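Local coordinates for glutathione S-transferase 5 (Caenorhabditis elegans, PDB 1ZL9), which conjugates reduced glutathione to a wide range of exogenous and endogenous hydrophobic electrophiles and may help detoxify reactive oxygen species produced during bacterial infection, at residues 95-100 against 163-168; 88-93 against 149-154; 23-28 against 75-80. All coordinates share one frame; numbering follows the deposited sequence.

Contact 1: 95-100 against 163-168. With GSH (glutathione), chain D.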
# COMPACT_ATOMS: atom_id res chain seq x y z
N ASP A 95 4.86 -2.89 1.24
CA ASP A 95 3.49 -3.41 1.31
C ASP A 95 3.36 -4.59 2.24
O ASP A 95 2.33 -4.74 2.91
CB ASP A 95 2.99 -3.77 -0.08
CG ASP A 95 2.53 -2.52 -0.86
OD1 ASP A 95 2.81 -1.37 -0.40
OD2 ASP A 95 1.85 -2.61 -1.92
N GLN A 96 4.38 -5.45 2.32
CA GLN A 96 4.34 -6.52 3.31
C GLN A 96 4.41 -5.91 4.73
O GLN A 96 3.87 -6.42 5.66
CB GLN A 96 5.48 -7.53 3.11
CG GLN A 96 5.38 -8.77 3.96
CD GLN A 96 4.20 -9.62 3.71
OE1 GLN A 96 3.75 -10.35 4.62
NE2 GLN A 96 3.70 -9.60 2.51
N TYR A 97 5.17 -4.83 4.88
CA TYR A 97 5.23 -4.07 6.11
C TYR A 97 3.86 -3.49 6.54
O TYR A 97 3.48 -3.51 7.70
CB TYR A 97 6.28 -2.95 5.94
CG TYR A 97 6.40 -2.05 7.14
CD1 TYR A 97 6.62 -2.57 8.41
CD2 TYR A 97 6.44 -0.67 7.00
CE1 TYR A 97 6.72 -1.77 9.50
CE2 TYR A 97 6.62 0.19 8.17
CZ TYR A 97 6.76 -0.42 9.41
OH TYR A 97 6.92 0.31 10.60
N LYS A 98 3.10 -2.98 5.59
CA LYS A 98 1.70 -2.63 5.85
C LYS A 98 0.88 -3.78 6.35
O LYS A 98 0.06 -3.59 7.23
CB LYS A 98 0.99 -2.13 4.59
CG LYS A 98 0.78 -0.73 4.44
CD LYS A 98 -0.35 -0.47 3.38
CE LYS A 98 -0.18 0.90 2.70
NZ LYS A 98 -0.58 2.03 3.56
N ASP A 99 1.01 -4.97 5.73
CA ASP A 99 0.29 -6.17 6.20
C ASP A 99 0.69 -6.54 7.65
O ASP A 99 -0.15 -6.85 8.45
CB ASP A 99 0.55 -7.36 5.27
CG ASP A 99 -0.06 -7.19 3.89
OD1 ASP A 99 -0.92 -6.29 3.71
OD2 ASP A 99 0.22 -7.98 2.93
N TYR A 100 1.98 -6.49 7.97
CA TYR A 100 2.44 -6.73 9.31
C TYR A 100 1.81 -5.72 10.24
O TYR A 100 1.30 -6.07 11.31
CB TYR A 100 3.97 -6.58 9.38
CG TYR A 100 4.56 -6.21 10.72
CD1 TYR A 100 4.54 -7.11 11.77
CD2 TYR A 100 5.18 -4.98 10.92
CE1 TYR A 100 5.10 -6.74 13.04
CE2 TYR A 100 5.74 -4.63 12.14
CZ TYR A 100 5.73 -5.51 13.19
OH TYR A 100 6.30 -5.20 14.41
N ALA A 163 14.34 0.39 10.07
CA ALA A 163 15.26 0.74 11.15
C ALA A 163 14.61 1.53 12.26
O ALA A 163 14.86 1.29 13.42
CB ALA A 163 16.48 1.52 10.66
N GLN A 164 13.70 2.43 11.91
CA GLN A 164 13.04 3.23 12.94
C GLN A 164 12.05 2.36 13.78
O GLN A 164 11.95 2.48 15.00
CB GLN A 164 12.28 4.38 12.28
CG GLN A 164 11.65 5.34 13.33
CD GLN A 164 12.63 5.86 14.37
OE1 GLN A 164 12.55 5.53 15.59
NE2 GLN A 164 13.57 6.64 13.92
N HIS A 165 11.38 1.45 13.11
CA HIS A 165 10.47 0.48 13.82
C HIS A 165 11.28 -0.42 14.77
O HIS A 165 10.98 -0.54 15.95
CB HIS A 165 9.66 -0.35 12.80
CG HIS A 165 8.66 -1.28 13.45
ND1 HIS A 165 8.96 -2.04 14.54
CD2 HIS A 165 7.36 -1.53 13.21
CE1 HIS A 165 7.92 -2.77 14.90
NE2 HIS A 165 6.93 -2.47 14.12
N SER A 166 12.38 -0.99 14.26
CA SER A 166 13.26 -1.79 15.05
C SER A 166 13.84 -1.04 16.26
O SER A 166 13.90 -1.61 17.31
CB SER A 166 14.39 -2.38 14.23
OG SER A 166 13.92 -3.24 13.22
N ALA A 167 14.34 0.19 16.06
CA ALA A 167 14.93 1.01 17.10
C ALA A 167 13.87 1.29 18.18
O ALA A 167 14.15 1.13 19.39
CB ALA A 167 15.52 2.31 16.52
N ASP A 168 12.65 1.60 17.75
CA ASP A 168 11.56 1.79 18.72
C ASP A 168 11.26 0.53 19.55
O ASP A 168 11.15 0.59 20.78
CB ASP A 168 10.32 2.29 18.01
CG ASP A 168 10.45 3.74 17.57
OD1 ASP A 168 11.49 4.36 17.88
OD2 ASP A 168 9.60 4.38 16.93
N1 GSH D . -0.95 -7.57 0.62
CA1 GSH D . -1.20 -8.74 -0.16
C1 GSH D . -1.28 -8.44 -1.61
O11 GSH D . -0.79 -9.15 -2.69
O12 GSH D . -1.93 -7.34 -1.98
CB1 GSH D . -2.17 -9.73 0.32
CG1 GSH D . -1.84 -11.09 -0.31
CD1 GSH D . -2.85 -12.15 0.10
OE1 GSH D . -3.65 -11.89 1.16
N2 GSH D . -2.94 -13.29 -0.57
CA2 GSH D . -3.92 -14.34 -0.28
C2 GSH D . -3.30 -15.69 -0.17
O2 GSH D . -2.35 -16.04 -1.08
CB2 GSH D . -4.91 -14.34 -1.43
SG2 GSH D . -6.17 -15.59 -1.11
N3 GSH D . -3.69 -16.54 0.75
CA3 GSH D . -3.25 -17.91 0.80
C3 GSH D . -2.27 -18.20 1.89
O31 GSH D . -1.84 -17.18 2.75
O32 GSH D . -1.76 -19.40 2.04
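The imidazole of H165 overlaps the hydroxyl ends of two tyrosines, Y97 and Y100, which rise one helical turn apart from helix 84-112. Each tyrosine meets it differently. Y97 OH lies at the imidazole edge, near its plane, with H165 CD2 at 3.2 Å. These two rings meet rim to rim, neither over the face of the other, with centroids 6.0 Å apart. Their planes stand at 69°. The side chains of Y100 and H165 come from opposite directions, and Y100 OH lies oblique to the imidazole. This OH is 2.8 Å from H165 NE2 and 3.0 Å from H165 CE1, while the ring edge also takes part, Y100 CE2 lying 3.2 Å from H165 NE2. Here the planes are 45° apart, which fits neither a parallel stack nor an edge-to-face pair. The three side chains form an aromatic cluster that spans a wide gap, since even the nearest CA atoms, those of Y97 and H165, are 10.4 Å apart. Long side chains thus do the bridging: with CG anti to the backbone N in H165 (chi1 -176°), the imidazole extends out to the tyrosine hydroxyls. This joins helices 84-112 and 157-171 within the all-helical C-terminal domain of the glutathione transferase fold. Helix 119-145 adds to the cluster: F134 stacks on the Y100 ring and Y135 touches H165.

D99 points from the same helix to the dimer interface. Its OD2 accepts a 2.6 Å hydrogen bond from N1, the amino nitrogen of the glutamyl end of a glutathione otherwise held by S66, W39, K43, Q52 and L53 of the second subunit. The glutathione site is therefore completed across the dimer interface. D95 lies there too, its OD2 in a salt bridge with K98 of the second subunit.

Contact 2: 88-93 against 149-154; sequences AQVNSL and FLVGDS
V151 faces helix 84-112 with both of its methyls, and V90 meets it with one branch. The CA atoms of V90 and V151, the nearest across the contact, are 6.4 Å apart. The CG2 methyl of V90 lies 4.0 Å from V151 CB and equally close to V151 CG2, so a single methyl rests against the branch point rather than against one tip. With V90 CG1 anti to the backbone N (chi1 174°), it is CG2 that is turned to V151. The second apolar pair is L93 with L150, whose side chains cross at about a right angle. L93 CD1 does all the close touching: it is 3.9 Å from L150 CD1, and L150 CB follows at 4.0 Å. All four side chains are buried. L138 of helix 119-145 packs on both leucines, and W157 and I158 of helix 157-171 pack on V90.

Toward Q89 the fit relaxes. Only its aliphatic base shares in the contact, Q89 CB to V151 CG1 at 4.2 Å; the amide turns away, and its NE2 donates to K62 O of the second subunit. Beyond V151 the chain swings off the helix through G152, which adopts a positive phi (67°), to the exposed D153. No hydrogen bond crosses between 88-93 and 149-154. The loop is instead tied to its own surroundings: S145 OG bonds to L150 O, and D159 OD1 to the backbone N of L150. G152 opens the G-x-x-h-S/T-x-x-D sequence pattern, continued by T156 and D159 beyond the segment. In glutathione transferases this pattern is known as the N-capping box motif, and by sequence it probably caps the start of helix 157-171, in the core of the C-terminal domain.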
# COMPACT_ATOMS: atom_id res chain seq x y z
N ALA A 88 10.40 -1.62 -7.41
CA ALA A 88 9.32 -2.59 -7.22
C ALA A 88 9.53 -3.42 -5.98
O ALA A 88 8.59 -3.70 -5.25
CB ALA A 88 9.18 -3.52 -8.44
N GLN A 89 10.76 -3.88 -5.78
CA GLN A 89 11.08 -4.68 -4.59
C GLN A 89 10.92 -3.86 -3.28
O GLN A 89 10.39 -4.34 -2.26
CB GLN A 89 12.48 -5.23 -4.70
CG GLN A 89 12.68 -6.38 -5.69
CD GLN A 89 11.75 -7.58 -5.53
OE1 GLN A 89 11.18 -7.85 -4.45
NE2 GLN A 89 11.57 -8.32 -6.64
N VAL A 90 11.43 -2.63 -3.27
CA VAL A 90 11.14 -1.73 -2.18
C VAL A 90 9.61 -1.65 -1.95
O VAL A 90 9.17 -1.73 -0.83
CB VAL A 90 11.73 -0.29 -2.39
CG1 VAL A 90 11.27 0.64 -1.29
CG2 VAL A 90 13.16 -0.27 -2.37
N ASN A 91 8.82 -1.48 -3.01
CA ASN A 91 7.39 -1.43 -2.95
C ASN A 91 6.82 -2.74 -2.35
O ASN A 91 5.92 -2.71 -1.53
CB ASN A 91 6.83 -1.16 -4.34
CG ASN A 91 5.35 -0.76 -4.35
OD1 ASN A 91 4.63 -0.82 -3.35
ND2 ASN A 91 4.94 -0.24 -5.48
N SER A 92 7.36 -3.89 -2.77
CA SER A 92 6.85 -5.17 -2.33
C SER A 92 7.07 -5.29 -0.79
O SER A 92 6.20 -5.64 -0.04
CB SER A 92 7.61 -6.26 -3.11
OG SER A 92 7.15 -7.54 -2.75
N LEU A 93 8.26 -4.97 -0.32
CA LEU A 93 8.55 -5.10 1.12
C LEU A 93 7.76 -4.11 1.95
O LEU A 93 7.37 -4.40 3.08
CB LEU A 93 10.01 -4.82 1.37
CG LEU A 93 10.80 -5.64 2.40
CD1 LEU A 93 12.06 -4.92 2.95
CD2 LEU A 93 10.08 -6.50 3.38
N PHE A 149 21.83 -3.52 3.52
CA PHE A 149 20.61 -2.79 3.26
C PHE A 149 19.59 -3.80 2.81
O PHE A 149 19.92 -4.90 2.33
CB PHE A 149 20.80 -1.72 2.16
CG PHE A 149 21.82 -0.69 2.50
CD1 PHE A 149 23.13 -0.81 2.03
CD2 PHE A 149 21.49 0.45 3.24
CE1 PHE A 149 24.09 0.17 2.32
CE2 PHE A 149 22.49 1.46 3.55
CZ PHE A 149 23.78 1.29 3.10
N LEU A 150 18.34 -3.42 2.88
CA LEU A 150 17.24 -4.36 2.61
C LEU A 150 17.06 -4.64 1.13
O LEU A 150 16.84 -5.78 0.76
CB LEU A 150 15.95 -3.85 3.16
CG LEU A 150 15.83 -3.98 4.67
CD1 LEU A 150 14.68 -3.09 5.14
CD2 LEU A 150 15.52 -5.41 5.11
N VAL A 151 17.20 -3.60 0.30
CA VAL A 151 17.15 -3.74 -1.15
C VAL A 151 18.37 -3.15 -1.82
O VAL A 151 18.64 -1.93 -1.78
CB VAL A 151 15.90 -3.07 -1.73
CG1 VAL A 151 15.89 -3.18 -3.22
CG2 VAL A 151 14.71 -3.76 -1.14
N GLY A 152 19.08 -4.01 -2.52
CA GLY A 152 20.29 -3.63 -3.26
C GLY A 152 21.47 -3.22 -2.40
O GLY A 152 21.65 -3.67 -1.25
N ASP A 153 22.32 -2.34 -2.94
CA ASP A 153 23.60 -2.01 -2.28
C ASP A 153 23.66 -0.66 -1.59
O ASP A 153 24.71 -0.25 -1.18
CB ASP A 153 24.74 -2.02 -3.31
CG ASP A 153 25.06 -3.37 -3.76
OD1 ASP A 153 25.70 -3.46 -4.85
OD2 ASP A 153 24.73 -4.42 -3.10
N SER A 154 22.54 0.04 -1.47
CA SER A 154 22.53 1.35 -0.88
C SER A 154 21.14 1.64 -0.27
O SER A 154 20.18 0.90 -0.45
CB SER A 154 22.91 2.43 -1.93
OG SER A 154 22.04 2.31 -3.04

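Contact 3: 23-28 against 75-80; sequences AYAGQQ and REFKLN
A25 rests its methyl on the ring of F77, and this CH-pi contact is the centre of the interface. The evidence is direct: A25 CB stands 3.7 Å from the F77 centroid and 18° off the ring normal, over one face but displaced toward the CG–CD2 side, with both of those atoms 3.6 Å from the methyl. The CA atoms of A25 and F77 are the nearest across the contact, at 6.6 Å, which is what lets so short a side chain reach the ring.

An amide-to-ring approach comes next. Q27 NE2 lies at the edge of the F77 ring, near its plane and 3.5 Å from CE2 of F77; the amide and ring planes are only 26° apart. A bend in the Q27 chain at chi2 (75°) folds the amide back to this rim, while its CB and CG meet F77 CZ. The phenyl ring is thus met on a face by alanine and at an edge by glutamine.

Apolar packing completes the contact. Both L79 methyls meet the Y24 ring obliquely: L79 CD2 is 3.7 Å from Y24 CE1, and L79 CD1 is as near to Y24 CD1. L155 touches both residues from a loop.

No hydrogen bond joins the two segments; backbone bonding serves helix ends instead. Helix 16-25 closes in a Schellman motif at G26, whose N bonds to A23 O at 3.1 Å. F77 is the first residue past the end of helix 66-76. The contact therefore pairs the C-terminal ends of two helices of the thioredoxin-like domain: segment 23-28 runs on to strand 30-34, segment 75-80 toward helix 84-112, its L79 backbone bonded to W157 of helix 157-171.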
# COMPACT_ATOMS: atom_id res chain seq x y z
N ALA A 23 15.47 14.70 5.90
CA ALA A 23 16.70 14.84 6.63
C ALA A 23 17.85 14.26 5.83
O ALA A 23 18.89 14.90 5.74
CB ALA A 23 16.63 14.18 8.04
N TYR A 24 17.71 13.04 5.30
CA TYR A 24 18.77 12.45 4.47
C TYR A 24 19.20 13.35 3.32
O TYR A 24 20.40 13.56 3.07
CB TYR A 24 18.36 11.11 3.87
CG TYR A 24 19.50 10.42 3.19
CD1 TYR A 24 19.60 10.43 1.81
CD2 TYR A 24 20.45 9.77 3.91
CE1 TYR A 24 20.64 9.82 1.18
CE2 TYR A 24 21.53 9.17 3.29
CZ TYR A 24 21.61 9.21 1.90
OH TYR A 24 22.67 8.61 1.24
N ALA A 25 18.21 13.91 2.65
CA ALA A 25 18.45 14.72 1.48
C ALA A 25 18.89 16.09 1.81
O ALA A 25 19.25 16.84 0.94
CB ALA A 25 17.12 14.79 0.56
N GLY A 26 18.85 16.51 3.07
CA GLY A 26 19.10 17.90 3.39
C GLY A 26 18.06 18.91 2.90
O GLY A 26 18.39 20.12 2.71
N GLN A 27 16.81 18.46 2.73
CA GLN A 27 15.79 19.29 2.13
C GLN A 27 15.01 19.98 3.18
O GLN A 27 14.45 19.32 4.09
CB GLN A 27 14.81 18.43 1.36
CG GLN A 27 13.63 19.17 0.79
CD GLN A 27 14.02 19.97 -0.40
OE1 GLN A 27 13.62 21.11 -0.51
NE2 GLN A 27 14.89 19.39 -1.25
N GLN A 28 14.92 21.31 3.07
CA GLN A 28 14.08 22.09 3.97
C GLN A 28 12.59 21.80 3.72
O GLN A 28 12.14 21.62 2.57
CB GLN A 28 14.34 23.57 3.75
CG GLN A 28 13.56 24.49 4.65
CD GLN A 28 14.12 25.90 4.69
OE1 GLN A 28 15.15 26.15 5.38
NE2 GLN A 28 13.49 26.82 3.91
N ARG A 75 11.49 8.96 -4.59
CA ARG A 75 11.82 9.01 -6.01
C ARG A 75 12.47 10.34 -6.40
O ARG A 75 13.38 10.33 -7.22
CB ARG A 75 10.63 8.77 -6.87
CG ARG A 75 10.21 7.30 -6.85
CD ARG A 75 8.90 7.01 -7.61
NE ARG A 75 8.97 7.40 -9.00
CZ ARG A 75 8.00 7.24 -9.90
NH1 ARG A 75 6.82 6.69 -9.55
NH2 ARG A 75 8.23 7.62 -11.16
N GLU A 76 12.04 11.45 -5.79
CA GLU A 76 12.62 12.78 -6.11
C GLU A 76 14.09 12.79 -5.61
O GLU A 76 14.95 13.45 -6.20
CB GLU A 76 11.88 13.90 -5.40
CG GLU A 76 10.49 14.21 -5.88
CD GLU A 76 10.49 14.56 -7.37
OE1 GLU A 76 9.60 14.00 -8.11
OE2 GLU A 76 11.41 15.33 -7.80
N PHE A 77 14.37 12.10 -4.52
CA PHE A 77 15.71 12.08 -3.94
C PHE A 77 16.53 10.82 -4.24
O PHE A 77 17.56 10.61 -3.60
CB PHE A 77 15.65 12.36 -2.43
CG PHE A 77 14.96 13.68 -2.11
CD1 PHE A 77 13.81 13.72 -1.38
CD2 PHE A 77 15.47 14.89 -2.62
CE1 PHE A 77 13.15 14.93 -1.10
CE2 PHE A 77 14.82 16.11 -2.36
CZ PHE A 77 13.65 16.12 -1.62
N LYS A 78 16.08 9.98 -5.17
CA LYS A 78 16.78 8.71 -5.49
C LYS A 78 17.00 7.73 -4.29
O LYS A 78 18.06 7.06 -4.16
CB LYS A 78 18.09 8.97 -6.28
CG LYS A 78 18.53 7.89 -7.25
CD LYS A 78 17.71 7.86 -8.54
CE LYS A 78 18.35 6.89 -9.56
NZ LYS A 78 19.87 7.15 -9.81
N LEU A 79 15.96 7.60 -3.46
CA LEU A 79 15.94 6.71 -2.32
C LEU A 79 14.86 5.66 -2.45
O LEU A 79 14.51 4.97 -1.46
CB LEU A 79 15.69 7.52 -1.02
CG LEU A 79 16.78 8.47 -0.58
CD1 LEU A 79 16.33 9.24 0.69
CD2 LEU A 79 18.07 7.68 -0.30
N ASN A 80 14.35 5.46 -3.67
CA ASN A 80 13.31 4.46 -3.90
C ASN A 80 13.81 3.17 -4.57
O ASN A 80 13.03 2.31 -4.84
CB ASN A 80 12.14 5.05 -4.75
CG ASN A 80 10.85 4.17 -4.69
OD1 ASN A 80 10.43 3.82 -3.61
ND2 ASN A 80 10.19 3.92 -5.85

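How the contacts relate
Contact 2 is the buried one, contact 1 is partly buried nearer the centre of the chain, and contact 3 lies at the surface. Contacts 1 and 2 share helix 84-112 and stay within the C-terminal domain, their segments alternating along the chain; contact 3 belongs to the N-terminal domain. Their chemistry follows place: aromatic rings and polar atoms in contact 1, beside the glutathione site, aliphatic groups, including the base of a glutamine, in contact 2, and a mixture of methyl, ring and amide in contact 3. Contacts 2 and 3 adjoin, V90 CG2 packing 3.6 Å from N80 O, where the N-terminal domain passes into helix 84-112. All three also reach the second subunit.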